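Local structure of NDP-rhamnosyltransferase (Saccharopolyspora spinosa, 3TSA) at residues V117-V122 with V139-G144; V242-E247 with S341-F346. The protein is a glycosyltransferase of the GT-B fold, built from two domains that each carry a parallel beta sheet. All blocks are in the same frame, centred on the assembly; numbering follows the deposited sequence.

Contact 1 of 2, residues V117-V122 with V139-G144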
# COMPACT_ATOMS: atom_id res chain seq x y z
N VAL A 117 -8.28 -8.00 -16.97
CA VAL A 117 -8.69 -6.67 -17.32
C VAL A 117 -7.37 -5.87 -17.21
O VAL A 117 -6.45 -6.26 -16.41
CB VAL A 117 -9.77 -6.14 -16.33
CG1 VAL A 117 -9.27 -6.15 -14.94
CG2 VAL A 117 -10.27 -4.73 -16.74
N LEU A 118 -7.25 -4.89 -18.09
CA LEU A 118 -6.07 -4.00 -18.12
C LEU A 118 -6.52 -2.63 -17.61
O LEU A 118 -7.46 -2.05 -18.14
CB LEU A 118 -5.50 -3.90 -19.52
CG LEU A 118 -5.23 -5.21 -20.25
CD1 LEU A 118 -4.66 -4.78 -21.71
CD2 LEU A 118 -4.24 -6.08 -19.44
N LEU A 119 -5.81 -2.10 -16.60
CA LEU A 119 -6.07 -0.75 -16.11
C LEU A 119 -4.89 0.07 -16.62
O LEU A 119 -3.74 -0.16 -16.24
CB LEU A 119 -6.06 -0.80 -14.59
CG LEU A 119 -6.27 0.58 -13.95
CD1 LEU A 119 -7.60 1.22 -14.36
CD2 LEU A 119 -6.21 0.45 -12.45
N VAL A 120 -5.17 1.00 -17.52
CA VAL A 120 -4.14 1.55 -18.37
C VAL A 120 -4.13 3.04 -18.23
O VAL A 120 -5.20 3.67 -18.37
CB VAL A 120 -4.48 1.15 -19.83
CG1 VAL A 120 -3.48 1.78 -20.83
CG2 VAL A 120 -4.42 -0.43 -19.93
N ASP A 121 -2.96 3.66 -17.96
CA ASP A 121 -2.87 5.12 -18.02
C ASP A 121 -3.33 5.64 -19.40
O ASP A 121 -2.98 5.06 -20.42
CB ASP A 121 -1.40 5.43 -17.73
CG ASP A 121 -0.99 6.91 -17.90
OD1 ASP A 121 -1.56 7.75 -18.61
OD2 ASP A 121 0.11 7.20 -17.35
N VAL A 122 -4.09 6.76 -19.43
CA VAL A 122 -4.58 7.30 -20.72
C VAL A 122 -3.51 7.46 -21.74
O VAL A 122 -3.77 7.20 -22.93
CB VAL A 122 -5.33 8.66 -20.55
CG1 VAL A 122 -5.39 9.35 -21.84
CG2 VAL A 122 -6.77 8.34 -20.16
N VAL A 139 -9.65 -0.58 -19.22
CA VAL A 139 -10.23 0.55 -18.51
C VAL A 139 -9.13 1.58 -18.48
O VAL A 139 -8.03 1.35 -17.91
CB VAL A 139 -10.62 0.15 -17.08
CG1 VAL A 139 -11.08 1.42 -16.27
CG2 VAL A 139 -11.83 -0.89 -17.05
N LEU A 140 -9.37 2.72 -19.12
CA LEU A 140 -8.37 3.78 -19.13
C LEU A 140 -8.49 4.57 -17.80
O LEU A 140 -9.58 4.72 -17.23
CB LEU A 140 -8.57 4.78 -20.32
CG LEU A 140 -8.06 4.29 -21.68
CD1 LEU A 140 -7.98 5.53 -22.63
CD2 LEU A 140 -6.71 3.55 -21.57
N HIS A 141 -7.35 5.07 -17.31
CA HIS A 141 -7.34 5.90 -16.09
C HIS A 141 -6.67 7.26 -16.30
O HIS A 141 -5.47 7.32 -16.60
CB HIS A 141 -6.58 5.13 -14.98
CG HIS A 141 -6.80 5.68 -13.61
ND1 HIS A 141 -6.10 6.78 -13.15
CD2 HIS A 141 -7.66 5.33 -12.62
CE1 HIS A 141 -6.51 7.07 -11.93
NE2 HIS A 141 -7.46 6.23 -11.58
N ARG A 142 -7.42 8.34 -16.11
CA ARG A 142 -6.85 9.67 -16.14
C ARG A 142 -6.16 9.95 -14.82
O ARG A 142 -6.66 9.59 -13.75
CB ARG A 142 -7.97 10.70 -16.31
CG ARG A 142 -8.45 10.65 -17.75
CD ARG A 142 -9.69 11.52 -17.95
NE ARG A 142 -9.95 11.55 -19.43
CZ ARG A 142 -11.21 11.65 -19.92
NH1 ARG A 142 -12.28 11.84 -19.09
NH2 ARG A 142 -11.40 11.58 -21.26
N TRP A 143 -5.02 10.64 -14.90
CA TRP A 143 -4.41 11.12 -13.63
C TRP A 143 -5.01 12.46 -13.18
O TRP A 143 -4.87 12.87 -12.01
CB TRP A 143 -2.89 11.18 -13.78
CG TRP A 143 -2.54 12.26 -14.78
CD1 TRP A 143 -2.41 13.58 -14.52
CD2 TRP A 143 -2.48 12.11 -16.18
NE1 TRP A 143 -2.20 14.28 -15.68
CE2 TRP A 143 -2.23 13.40 -16.73
CE3 TRP A 143 -2.53 11.00 -17.04
CZ2 TRP A 143 -2.08 13.63 -18.08
CZ3 TRP A 143 -2.38 11.22 -18.41
CH2 TRP A 143 -2.16 12.55 -18.92
N GLY A 144 -5.67 13.15 -14.10
CA GLY A 144 -6.21 14.47 -13.77
C GLY A 144 -6.74 15.16 -15.04
O GLY A 144 -7.52 14.57 -15.76
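Leu119, Val120 and Asp121 pair in parallel with Val139, Leu140 and His141, joining neighbouring strands of the Rossmann-like N-terminal half of a GT-B fold; helix 125-133 completes this beta-alpha-beta crossover. The backbone bonds run from Val139 N to Leu118 O (2.9 Å) and on through Val120 N to Val139 O and His141 N to Val120 O. The last, Val122 N to His141 O, is longer at 3.2 Å.

On one face, Leu119 holds CG anti to its backbone N (chi1 178°), and its CD1 reaches Val139 CG1 at 4.0 Å. On the other, the first torsion of Leu140 (chi1 -79°) sets CG beside the backbone N, and from there the branch CD2 comes to Val120 CB at 3.7 Å, while CD1 meets Val122 CG2. That same CG2 rests against the aliphatic CG of Arg142, whose extended chain ends in salt bridges with Asp146 and Asp180. Asp121 accepts from His14 ND1 and Leu9 N through OD2, and from Cys123 N through OD1. Just past the end of strand 138-141 the Trp143 indole turns its edge to Asp121 OD1, which lies near the ring plane, 3.6 Å from CZ3.

Contact 2 of 2, residues V242-E247 with S341-F346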
# COMPACT_ATOMS: atom_id res chain seq x y z
N VAL A 242 10.30 30.26 -3.30
CA VAL A 242 10.90 30.43 -1.94
C VAL A 242 11.15 31.95 -1.70
O VAL A 242 10.83 32.47 -0.63
CB VAL A 242 12.21 29.66 -1.81
CG1 VAL A 242 12.96 30.15 -0.54
CG2 VAL A 242 11.81 28.18 -1.61
N ALA A 243 11.63 32.65 -2.71
CA ALA A 243 11.91 34.10 -2.56
C ALA A 243 10.60 34.87 -2.38
O ALA A 243 10.43 35.67 -1.43
CB ALA A 243 12.64 34.61 -3.78
N ALA A 244 9.62 34.62 -3.24
CA ALA A 244 8.38 35.34 -3.12
C ALA A 244 7.70 35.05 -1.76
O ALA A 244 7.15 36.00 -1.12
CB ALA A 244 7.48 34.94 -4.29
N ALA A 245 7.69 33.79 -1.32
CA ALA A 245 6.97 33.45 -0.09
C ALA A 245 7.71 34.01 1.12
O ALA A 245 7.09 34.61 2.00
CB ALA A 245 6.77 31.90 0.09
N THR A 246 9.01 33.78 1.19
CA THR A 246 9.67 34.06 2.49
C THR A 246 9.85 35.56 2.74
O THR A 246 10.05 36.00 3.88
CB THR A 246 11.02 33.34 2.63
OG1 THR A 246 11.90 33.70 1.54
CG2 THR A 246 10.81 31.81 2.66
N GLU A 247 9.83 36.35 1.67
CA GLU A 247 9.93 37.77 1.80
C GLU A 247 8.67 38.45 2.26
O GLU A 247 8.69 39.59 2.65
CB GLU A 247 10.31 38.34 0.45
CG GLU A 247 11.78 38.11 0.18
CD GLU A 247 12.23 38.87 -1.07
OE1 GLU A 247 13.20 38.37 -1.68
OE2 GLU A 247 11.60 39.93 -1.43
N SER A 341 8.79 34.72 -13.23
CA SER A 341 10.05 35.40 -12.89
C SER A 341 9.80 36.85 -12.45
O SER A 341 10.77 37.56 -12.24
CB SER A 341 11.04 35.39 -14.08
OG SER A 341 10.51 36.06 -15.20
N ASP A 342 8.54 37.28 -12.38
CA ASP A 342 8.16 38.67 -11.97
C ASP A 342 8.01 38.60 -10.45
O ASP A 342 6.95 38.26 -9.94
CB ASP A 342 6.87 39.09 -12.67
CG ASP A 342 6.54 40.55 -12.45
OD1 ASP A 342 6.98 41.08 -11.42
OD2 ASP A 342 5.76 41.08 -13.28
N HIS A 343 9.08 38.93 -9.73
CA HIS A 343 9.14 38.70 -8.26
C HIS A 343 8.05 39.54 -7.60
O HIS A 343 7.32 39.11 -6.67
CB HIS A 343 10.51 39.08 -7.68
CG HIS A 343 10.52 39.08 -6.17
ND1 HIS A 343 10.52 37.92 -5.43
CD2 HIS A 343 10.54 40.10 -5.28
CE1 HIS A 343 10.54 38.22 -4.15
NE2 HIS A 343 10.55 39.53 -4.03
N GLU A 344 7.89 40.76 -8.08
CA GLU A 344 6.82 41.58 -7.51
C GLU A 344 5.40 41.02 -7.68
O GLU A 344 4.53 41.03 -6.74
CB GLU A 344 6.93 43.01 -8.10
CG GLU A 344 5.82 44.00 -7.62
CD GLU A 344 5.94 45.40 -8.28
OE1 GLU A 344 5.43 45.60 -9.43
OE2 GLU A 344 6.52 46.29 -7.64
N GLN A 345 5.10 40.57 -8.89
CA GLN A 345 3.80 40.02 -9.24
C GLN A 345 3.55 38.72 -8.42
O GLN A 345 2.44 38.49 -7.92
CB GLN A 345 3.73 39.75 -10.76
CG GLN A 345 2.48 38.90 -11.16
CD GLN A 345 2.41 38.65 -12.71
OE1 GLN A 345 3.14 39.28 -13.53
NE2 GLN A 345 1.54 37.74 -13.10
N PHE A 346 4.61 37.91 -8.29
CA PHE A 346 4.55 36.63 -7.55
C PHE A 346 4.22 36.89 -6.07
O PHE A 346 3.25 36.32 -5.50
CB PHE A 346 5.88 35.92 -7.76
CG PHE A 346 5.91 34.43 -7.45
CD1 PHE A 346 5.01 33.85 -6.54
CD2 PHE A 346 6.85 33.61 -8.11
CE1 PHE A 346 5.08 32.49 -6.30
CE2 PHE A 346 6.93 32.24 -7.86
CZ PHE A 346 6.01 31.66 -6.93
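Ala243 and Ala244 lie on the side of helix 236-246 that faces His343 and Phe346, at a helix-helix contact in the C-terminal half of the GT-B fold. Ala243 meets the rim of the imidazole: its carbonyl O lies at the ring edge, near the plane, 3.7 Å from His343 CE1, with its methyl rather farther off. Ala244 makes the closer apolar contact. Its CB sits over one face of the Phe346 ring, 3.8 Å from the centroid and 24° off the normal, a CH-pi contact displaced toward CD1, which it approaches to 3.5 Å. The Ala244 and Phe346 CA atoms are 6.0 Å apart, the closest backbone approach between the two segments. Thr246 turns back on its own helix, where its OG1 and backbone N reach Val242 O from opposite faces of the carbonyl plane.

Glu247 supplies the polar link. With His343 CG anti to its backbone N (chi1 170°), the imidazole reaches across to the 242-247 segment, and NE2 donates to Glu247 OE2 at 2.8 Å. The bond is bent, with an N-H...O angle of 136°, and the carboxylate is met from above its plane. This exposed pair borders the buried Ala244-Phe346 contact. At the start of helix 343-354, Asp342 is the N-cap, OD1 accepting from Gln345 N at 3.2 Å. Farther along that helix, Thr347 and Ile350 also touch Ala244; Phe346 leans on Arg240 and Ala241 of helix 236-246 and on the loop residues Leu312 and Leu334, while Val242 and Thr246 pack on strand 251-256.

The two contacts illustrate how chemistry follows position in a two-domain fold. They lie on opposite sides of the chain's centre, 38 Å apart between centres and about 21 Å between nearest atoms, and share no helix or strand. Contact 1 is wholly buried, joins two strands inside the sheet of the N-terminal half, and relies on regular backbone bonding flanked by branched aliphatic groups. Contact 2 is partly buried, near the periphery of the C-terminal half, where two helical segments meet mainly through side chains, with some backbone atoms of Ala243 and Ala244 touching the imidazole. Its interface is smaller, 215 against 526 Å², and combines a methyl-on-ring contact with one exposed histidine-carboxylate bond.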